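Local coordinates for protein ectonucleotide pyrophosphatase/phosphodiesterase family member 5 (Mus musculus, PDB 5VEO) that probably hydrolyses phosphodiester bonds at a zinc site outside the cell, with restricted activity on nucleotides, as an NPP-family ectoenzyme, at residues I337-F349 with S377-S386. The protein carries 1 engineered substitution. Residues are numbered along the deposited sequence; the frame is centred on the assembly and turned at random.
Sequences IFLAHGPAFRKNF and SFWNVQDLLS. With NAG (2-acetamido-2-deoxy-beta-D-glucopyranose), chain G.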
ATOM      1  N   ILE A 337      -6.138   0.366  -8.461  1.00  6.61           N
ATOM      2  CA  ILE A 337      -7.526   0.752  -8.697  1.00  6.49           C
ATOM      3  C   ILE A 337      -7.981   1.751  -7.642  1.00  7.49           C
ATOM      4  O   ILE A 337      -7.492   1.761  -6.493  1.00  7.66           O
ATOM      5  CB  ILE A 337      -8.494  -0.443  -8.665  1.00 11.98           C
ATOM      6  CG1 ILE A 337      -8.341  -1.203  -7.342  1.00 10.36           C
ATOM      7  CG2 ILE A 337      -8.403  -1.261  -9.903  1.00 26.60           C
ATOM      8  CD1 ILE A 337      -9.538  -1.994  -6.927  1.00 22.26           C
ATOM      9  N   PHE A 338      -8.976   2.555  -8.012  1.00  9.06           N
ATOM     10  CA  PHE A 338      -9.733   3.355  -7.046  1.00  8.88           C
ATOM     11  C   PHE A 338     -11.161   3.526  -7.546  1.00  9.05           C
ATOM     12  O   PHE A 338     -11.383   4.046  -8.649  1.00  9.93           O
ATOM     13  CB  PHE A 338      -9.088   4.724  -6.821  1.00  9.26           C
ATOM     14  CG  PHE A 338      -9.790   5.561  -5.790  1.00  8.80           C
ATOM     15  CD1 PHE A 338      -9.306   5.627  -4.497  1.00 11.25           C
ATOM     16  CD2 PHE A 338     -10.939   6.277  -6.112  1.00 12.17           C
ATOM     17  CE1 PHE A 338      -9.962   6.397  -3.530  1.00 11.32           C
ATOM     18  CE2 PHE A 338     -11.586   7.029  -5.168  1.00 15.76           C
ATOM     19  CZ  PHE A 338     -11.095   7.091  -3.867  1.00 16.31           C
ATOM     20  N   LEU A 339     -12.124   3.119  -6.725  1.00 10.18           N
ATOM     21  CA  LEU A 339     -13.526   3.343  -7.034  1.00 10.77           C
ATOM     22  C   LEU A 339     -14.285   3.488  -5.725  1.00 11.45           C
ATOM     23  O   LEU A 339     -13.798   3.092  -4.672  1.00 12.79           O
ATOM     24  CB  LEU A 339     -14.096   2.226  -7.918  1.00 16.04           C
ATOM     25  CG  LEU A 339     -14.224   0.775  -7.502  1.00 16.33           C
ATOM     26  CD1 LEU A 339     -15.127   0.017  -8.500  1.00 19.28           C
ATOM     27  CD2 LEU A 339     -12.847   0.101  -7.411  1.00 17.80           C
ATOM     28  N   ALA A 340     -15.474   4.074  -5.789  1.00 12.26           N
ATOM     29  CA  ALA A 340     -16.205   4.284  -4.544  1.00 12.30           C
ATOM     30  C   ALA A 340     -17.691   4.446  -4.816  1.00 13.13           C
ATOM     31  O   ALA A 340     -18.113   4.813  -5.918  1.00 14.67           O
ATOM     32  CB  ALA A 340     -15.673   5.502  -3.801  1.00 12.88           C
ATOM     33  N   HIS A 341     -18.479   4.175  -3.773  1.00 14.74           N
ATOM     34  CA  HIS A 341     -19.931   4.289  -3.825  1.00 14.42           C
ATOM     35  C   HIS A 341     -20.430   4.751  -2.472  1.00 16.15           C
ATOM     36  O   HIS A 341     -19.969   4.256  -1.451  1.00 16.88           O
ATOM     37  CB  HIS A 341     -20.595   2.951  -4.145  1.00 15.93           C
ATOM     38  CG  HIS A 341     -22.067   2.945  -3.876  1.00 17.16           C
ATOM     39  ND1 HIS A 341     -22.590   2.673  -2.629  1.00 18.36           N
ATOM     40  CD2 HIS A 341     -23.122   3.196  -4.685  1.00 22.50           C
ATOM     41  CE1 HIS A 341     -23.910   2.761  -2.684  1.00 21.70           C
ATOM     42  NE2 HIS A 341     -24.257   3.079  -3.917  1.00 23.66           N
ATOM     43  N   GLY A 342     -21.378   5.686  -2.467  1.00 15.52           N
ATOM     44  CA  GLY A 342     -22.055   6.010  -1.238  1.00 16.11           C
ATOM     45  C   GLY A 342     -22.780   7.325  -1.331  1.00 18.66           C
ATOM     46  O   GLY A 342     -22.750   8.027  -2.350  1.00 19.80           O
ATOM     47  N   PRO A 343     -23.436   7.695  -0.233  1.00 19.51           N
ATOM     48  CA  PRO A 343     -24.263   8.907  -0.260  1.00 21.09           C
ATOM     49  C   PRO A 343     -23.467  10.174  -0.512  1.00 21.82           C
ATOM     50  O   PRO A 343     -24.013  11.137  -1.067  1.00 22.74           O
ATOM     51  CB  PRO A 343     -24.933   8.899   1.122  1.00 24.72           C
ATOM     52  CG  PRO A 343     -24.102   8.007   1.960  1.00 24.51           C
ATOM     53  CD  PRO A 343     -23.500   6.983   1.053  1.00 19.40           C
ATOM     54  N   ALA A 344     -22.185  10.200  -0.163  1.00 21.49           N
ATOM     55  CA  ALA A 344     -21.351  11.368  -0.397  1.00 21.85           C
ATOM     56  C   ALA A 344     -20.734  11.411  -1.793  1.00 20.02           C
ATOM     57  O   ALA A 344     -20.155  12.441  -2.162  1.00 24.40           O
ATOM     58  CB  ALA A 344     -20.221  11.426   0.634  1.00 21.72           C
ATOM     59  N   PHE A 345     -20.851  10.343  -2.569  1.00 19.25           N
ATOM     60  CA  PHE A 345     -20.161  10.232  -3.851  1.00 18.00           C
ATOM     61  C   PHE A 345     -21.107  10.394  -5.037  1.00 18.62           C
ATOM     62  O   PHE A 345     -22.281  10.018  -4.984  1.00 20.68           O
ATOM     63  CB  PHE A 345     -19.445   8.884  -3.931  1.00 17.24           C
ATOM     64  CG  PHE A 345     -18.164   8.847  -3.163  1.00 15.33           C
ATOM     65  CD1 PHE A 345     -18.061   8.147  -1.971  1.00 18.18           C
ATOM     66  CD2 PHE A 345     -17.058   9.542  -3.623  1.00 18.41           C
ATOM     67  CE1 PHE A 345     -16.868   8.121  -1.273  1.00 16.61           C
ATOM     68  CE2 PHE A 345     -15.870   9.527  -2.925  1.00 16.50           C
ATOM     69  CZ  PHE A 345     -15.781   8.813  -1.732  1.00 18.24           C
ATOM     70  N   ARG A 346     -20.580  10.966  -6.116  1.00 19.67           N
ATOM     71  CA  ARG A 346     -21.332  11.044  -7.355  1.00 21.19           C
ATOM     72  C   ARG A 346     -21.623   9.651  -7.893  1.00 21.21           C
ATOM     73  O   ARG A 346     -21.088   8.645  -7.423  1.00 21.17           O
ATOM     74  CB  ARG A 346     -20.567  11.865  -8.383  1.00 20.62           C
ATOM     75  CG  ARG A 346     -20.452  13.299  -7.970  1.00 22.39           C
ATOM     76  CD  ARG A 346     -19.424  14.032  -8.781  1.00 25.63           C
ATOM     77  NE  ARG A 346     -19.889  14.311 -10.120  1.00 25.74           N
ATOM     78  CZ  ARG A 346     -19.272  15.125 -10.972  1.00 26.33           C
ATOM     79  NH1 ARG A 346     -18.153  15.737 -10.608  1.00 26.34           N
ATOM     80  NH2 ARG A 346     -19.799  15.342 -12.181  1.00 28.04           N
ATOM     81  N   LYS A 347     -22.490   9.602  -8.900  1.00 21.44           N
ATOM     82  CA  LYS A 347     -22.908   8.348  -9.513  1.00 20.57           C
ATOM     83  C   LYS A 347     -22.544   8.334 -10.987  1.00 19.94           C
ATOM     84  O   LYS A 347     -22.816   9.303 -11.710  1.00 22.31           O
ATOM     85  CB  LYS A 347     -24.408   8.143  -9.352  1.00 23.40           C
ATOM     86  CG  LYS A 347     -24.841   7.966  -7.907  1.00 28.95           C
ATOM     87  CD  LYS A 347     -26.351   7.743  -7.843  1.00 42.49           C
ATOM     88  CE  LYS A 347     -26.729   6.322  -7.431  1.00 52.56           C
ATOM     89  NZ  LYS A 347     -26.866   5.434  -8.637  1.00 52.82           N
ATOM     90  N   ASN A 348     -21.975   7.223 -11.437  1.00 19.31           N
ATOM     91  CA  ASN A 348     -21.573   7.007 -12.828  1.00 19.07           C
ATOM     92  C   ASN A 348     -20.565   8.054 -13.315  1.00 19.45           C
ATOM     93  O   ASN A 348     -20.642   8.533 -14.452  1.00 23.70           O
ATOM     94  CB  ASN A 348     -22.798   6.971 -13.751  1.00 22.12           C
ATOM     95  CG  ASN A 348     -22.525   6.232 -15.025  1.00 22.79           C
ATOM     96  OD1 ASN A 348     -21.688   5.322 -15.057  1.00 25.97           O
ATOM     97  ND2 ASN A 348     -23.204   6.620 -16.103  1.00 28.56           N
ATOM     98  N   PHE A 349     -19.592   8.379 -12.469  1.00 18.31           N
ATOM     99  CA  PHE A 349     -18.630   9.444 -12.719  1.00 14.36           C
ATOM    100  C   PHE A 349     -17.222   8.871 -12.810  1.00 14.21           C
ATOM    101  O   PHE A 349     -16.807   8.076 -11.950  1.00 15.94           O
ATOM    102  CB  PHE A 349     -18.681  10.498 -11.615  1.00 17.80           C
ATOM    103  CG  PHE A 349     -17.651  11.584 -11.761  1.00 16.83           C
ATOM    104  CD1 PHE A 349     -17.723  12.497 -12.814  1.00 21.17           C
ATOM    105  CD2 PHE A 349     -16.608  11.699 -10.860  1.00 19.83           C
ATOM    106  CE1 PHE A 349     -16.779  13.507 -12.941  1.00 20.70           C
ATOM    107  CE2 PHE A 349     -15.675  12.709 -10.979  1.00 18.80           C
ATOM    108  CZ  PHE A 349     -15.746  13.604 -12.041  1.00 21.07           C
ATOM    109  N   SER A 377      -4.316  17.061  -1.096  1.00 28.68           N
ATOM    110  CA  SER A 377      -5.187  18.227  -1.145  1.00 30.13           C
ATOM    111  C   SER A 377      -6.615  17.776  -1.359  1.00 28.24           C
ATOM    112  O   SER A 377      -6.914  17.073  -2.329  1.00 29.28           O
ATOM    113  CB  SER A 377      -4.777  19.191  -2.248  1.00 36.35           C
ATOM    114  OG  SER A 377      -5.764  20.204  -2.393  1.00 40.18           O
ATOM    115  N   PHE A 378      -7.494  18.195  -0.454  1.00 26.80           N
ATOM    116  CA  PHE A 378      -8.910  17.957  -0.663  1.00 24.48           C
ATOM    117  C   PHE A 378      -9.376  18.562  -1.978  1.00 27.61           C
ATOM    118  O   PHE A 378     -10.235  17.994  -2.667  1.00 23.90           O
ATOM    119  CB  PHE A 378      -9.712  18.537   0.494  1.00 23.84           C
ATOM    120  CG  PHE A 378     -11.160  18.415   0.294  1.00 25.29           C
ATOM    121  CD1 PHE A 378     -11.908  19.515  -0.058  1.00 28.54           C
ATOM    122  CD2 PHE A 378     -11.773  17.190   0.395  1.00 27.10           C
ATOM    123  CE1 PHE A 378     -13.258  19.397  -0.268  1.00 28.18           C
ATOM    124  CE2 PHE A 378     -13.119  17.065   0.183  1.00 30.53           C
ATOM    125  CZ  PHE A 378     -13.864  18.169  -0.139  1.00 26.82           C
ATOM    126  N   TRP A 379      -8.828  19.719  -2.348  1.00 27.64           N
ATOM    127  CA  TRP A 379      -9.321  20.393  -3.540  1.00 29.50           C
ATOM    128  C   TRP A 379      -9.072  19.551  -4.786  1.00 25.50           C
ATOM    129  O   TRP A 379      -9.825  19.651  -5.757  1.00 29.31           O
ATOM    130  CB  TRP A 379      -8.694  21.791  -3.635  1.00 31.21           C
ATOM    131  CG  TRP A 379      -8.951  22.573  -2.380  1.00 38.01           C
ATOM    132  CD1 TRP A 379      -8.021  23.101  -1.533  1.00 41.87           C
ATOM    133  CD2 TRP A 379     -10.232  22.863  -1.796  1.00 38.00           C
ATOM    134  NE1 TRP A 379      -8.642  23.715  -0.468  1.00 45.10           N
ATOM    135  CE2 TRP A 379      -9.998  23.582  -0.607  1.00 42.82           C
ATOM    136  CE3 TRP A 379     -11.552  22.588  -2.169  1.00 42.93           C
ATOM    137  CZ2 TRP A 379     -11.035  24.039   0.207  1.00 43.24           C
ATOM    138  CZ3 TRP A 379     -12.581  23.044  -1.360  1.00 45.44           C
ATOM    139  CH2 TRP A 379     -12.316  23.756  -0.184  1.00 44.77           C
ATOM    140  N   ASN A 380      -8.069  18.663  -4.750  1.00 23.68           N
ATOM    141  CA  ASN A 380      -7.811  17.775  -5.883  1.00 24.25           C
ATOM    142  C   ASN A 380      -8.908  16.732  -6.077  1.00 24.10           C
ATOM    143  O   ASN A 380      -9.077  16.233  -7.196  1.00 28.72           O
ATOM    144  CB  ASN A 380      -6.475  17.046  -5.710  1.00 28.89           C
ATOM    145  CG  ASN A 380      -5.276  17.986  -5.649  1.00 39.85           C
ATOM    146  OD1 ASN A 380      -4.283  17.676  -4.989  1.00 45.06           O
ATOM    147  ND2 ASN A 380      -5.350  19.122  -6.336  1.00 41.05           N
ATOM    148  N   VAL A 381      -9.637  16.357  -5.019  1.00 25.18           N
ATOM    149  CA  VAL A 381     -10.592  15.259  -5.105  1.00 22.66           C
ATOM    150  C   VAL A 381     -12.023  15.693  -4.797  1.00 24.25           C
ATOM    151  O   VAL A 381     -12.927  14.858  -4.793  1.00 20.59           O
ATOM    152  CB  VAL A 381     -10.167  14.083  -4.201  1.00 24.81           C
ATOM    153  CG1 VAL A 381      -8.917  13.448  -4.760  1.00 24.98           C
ATOM    154  CG2 VAL A 381      -9.926  14.531  -2.780  1.00 24.30           C
ATOM    155  N   GLN A 382     -12.263  16.990  -4.597  1.00 24.27           N
ATOM    156  CA  GLN A 382     -13.615  17.443  -4.276  1.00 21.85           C
ATOM    157  C   GLN A 382     -14.614  17.095  -5.377  1.00 22.32           C
ATOM    158  O   GLN A 382     -15.800  16.909  -5.087  1.00 22.56           O
ATOM    159  CB  GLN A 382     -13.619  18.948  -3.999  1.00 30.54           C
ATOM    160  CG  GLN A 382     -13.209  19.808  -5.165  1.00 39.52           C
ATOM    161  CD  GLN A 382     -13.295  21.291  -4.848  1.00 45.61           C
ATOM    162  OE1 GLN A 382     -14.044  21.704  -3.964  1.00 44.18           O
ATOM    163  NE2 GLN A 382     -12.517  22.096  -5.563  1.00 47.85           N
ATOM    164  N   ASP A 383     -14.164  16.958  -6.632  1.00 23.17           N
ATOM    165  CA  ASP A 383     -15.110  16.652  -7.704  1.00 25.28           C
ATOM    166  C   ASP A 383     -15.633  15.220  -7.672  1.00 20.40           C
ATOM    167  O   ASP A 383     -16.539  14.900  -8.447  1.00 22.61           O
ATOM    168  CB  ASP A 383     -14.506  16.938  -9.088  1.00 26.76           C
ATOM    169  CG  ASP A 383     -13.153  16.280  -9.315  1.00 31.90           C
ATOM    170  OD1 ASP A 383     -12.452  15.916  -8.354  1.00 31.86           O
ATOM    171  OD2 ASP A 383     -12.760  16.163 -10.495  1.00 38.33           O
ATOM    172  N   LEU A 384     -15.113  14.352  -6.789  1.00 20.37           N
ATOM    173  CA  LEU A 384     -15.724  13.042  -6.610  1.00 17.22           C
ATOM    174  C   LEU A 384     -17.035  13.104  -5.832  1.00 15.70           C
ATOM    175  O   LEU A 384     -17.812  12.144  -5.874  1.00 18.62           O
ATOM    176  CB  LEU A 384     -14.757  12.111  -5.875  1.00 17.18           C
ATOM    177  CG  LEU A 384     -13.462  11.798  -6.600  1.00 18.69           C
ATOM    178  CD1 LEU A 384     -12.504  11.046  -5.654  1.00 19.38           C
ATOM    179  CD2 LEU A 384     -13.749  10.978  -7.858  1.00 20.46           C
ATOM    180  N   LEU A 385     -17.290  14.205  -5.135  1.00 20.13           N
ATOM    181  CA  LEU A 385     -18.366  14.271  -4.153  1.00 20.71           C
ATOM    182  C   LEU A 385     -19.649  14.821  -4.765  1.00 23.94           C
ATOM    183  O   LEU A 385     -19.617  15.700  -5.634  1.00 25.29           O
ATOM    184  CB  LEU A 385     -17.931  15.135  -2.967  1.00 21.84           C
ATOM    185  CG  LEU A 385     -16.709  14.609  -2.194  1.00 22.63           C
ATOM    186  CD1 LEU A 385     -16.384  15.471  -1.002  1.00 29.51           C
ATOM    187  CD2 LEU A 385     -16.935  13.176  -1.747  1.00 28.08           C
ATOM    188  N   SER A 386     -20.776  14.269  -4.321  1.00 24.18           N
ATOM    189  CA  SER A 386     -22.100  14.721  -4.774  1.00 28.97           C
ATOM    190  C   SER A 386     -22.416  16.111  -4.240  1.00 35.81           C
ATOM    191  O   SER A 386     -21.946  16.476  -3.162  1.00 34.60           O
ATOM    192  CB  SER A 386     -23.173  13.727  -4.334  1.00 34.96           C
ATOM    193  OG  SER A 386     -23.094  13.487  -2.934  1.00 41.65           O
TER
HETATM  194  C1  NAG G 509      -0.574  15.293  -7.415  1.00 34.44           C
HETATM  195  C2  NAG G 509      -1.519  16.220  -8.223  1.00 39.78           C
HETATM  196  C3  NAG G 509      -0.728  17.269  -9.003  1.00 43.38           C
HETATM  197  C4  NAG G 509       0.254  17.995  -8.097  1.00 41.40           C
HETATM  198  C5  NAG G 509       1.153  16.983  -7.407  1.00 41.87           C
HETATM  199  C6  NAG G 509       2.153  17.632  -6.486  1.00 46.83           C
HETATM  200  C7  NAG G 509      -3.657  15.217  -8.865  1.00 44.18           C
HETATM  201  C8  NAG G 509      -4.386  14.429  -9.905  1.00 37.43           C
HETATM  202  N2  NAG G 509      -2.371  15.467  -9.125  1.00 42.36           N
HETATM  203  O3  NAG G 509      -1.636  18.212  -9.563  1.00 47.48           O
HETATM  204  O4  NAG G 509       1.063  18.888  -8.854  1.00 46.23           O
HETATM  205  O5  NAG G 509       0.348  16.105  -6.611  1.00 38.88           O
HETATM  206  O6  NAG G 509       1.537  18.054  -5.276  1.00 50.68           O
HETATM  207  O7  NAG G 509      -4.198  15.571  -7.799  1.00 46.50           O
HETATM  208  O   HOH W   1     -20.877  14.846  -0.861  1.00 38.75           O
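The last ordered residues of the chain pack against the loop that leaves the mixed sheet of the alkaline phosphatase-like catalytic domain. They pair with this loop, which joins strand 338-341 to the edge strand 349-355, and F345 and L385 form a single isolated beta bridge. R346 N donates to L384 O at 3.0 Å, almost straight at 177°. S386 N donates to A344 O at 2.9 Å, reaching it from above the carbonyl plane. A water also donates to A344 O and bridges it to S386 O. A344 sits in the type I turn from G342 to F345.

The L384 side chain touches three phenylalanines. Its CD1 meets F338 CE2 and its CD2 meets the edge of the F349 ring at CE2, both at 4.1 Å. Its CB lies beside F345, and the two side chains point the same way. The edge of that ring also faces L384 O, while one face is covered by A340 CB, over the ring centre. L385 CD2 lies 4.0 Å from F345 CE2. Helix 359-366 adds L362, which touches both F345 and L385.

The R346 side chain adds a further hydrogen bond. Its chain bends at CG-CD (chi3 74°), bringing NH1 within 2.8 Å of D383 O. The bond lies in the carbonyl plane and near the guanidinium plane. F349 covers one face of the guanidinium, with CD1 over its centre, while D383 O is met at the edge. The D383 carboxylate instead makes a salt bridge with K351 on the edge strand; its OD2 stays 5.4 Å from R346 NH1.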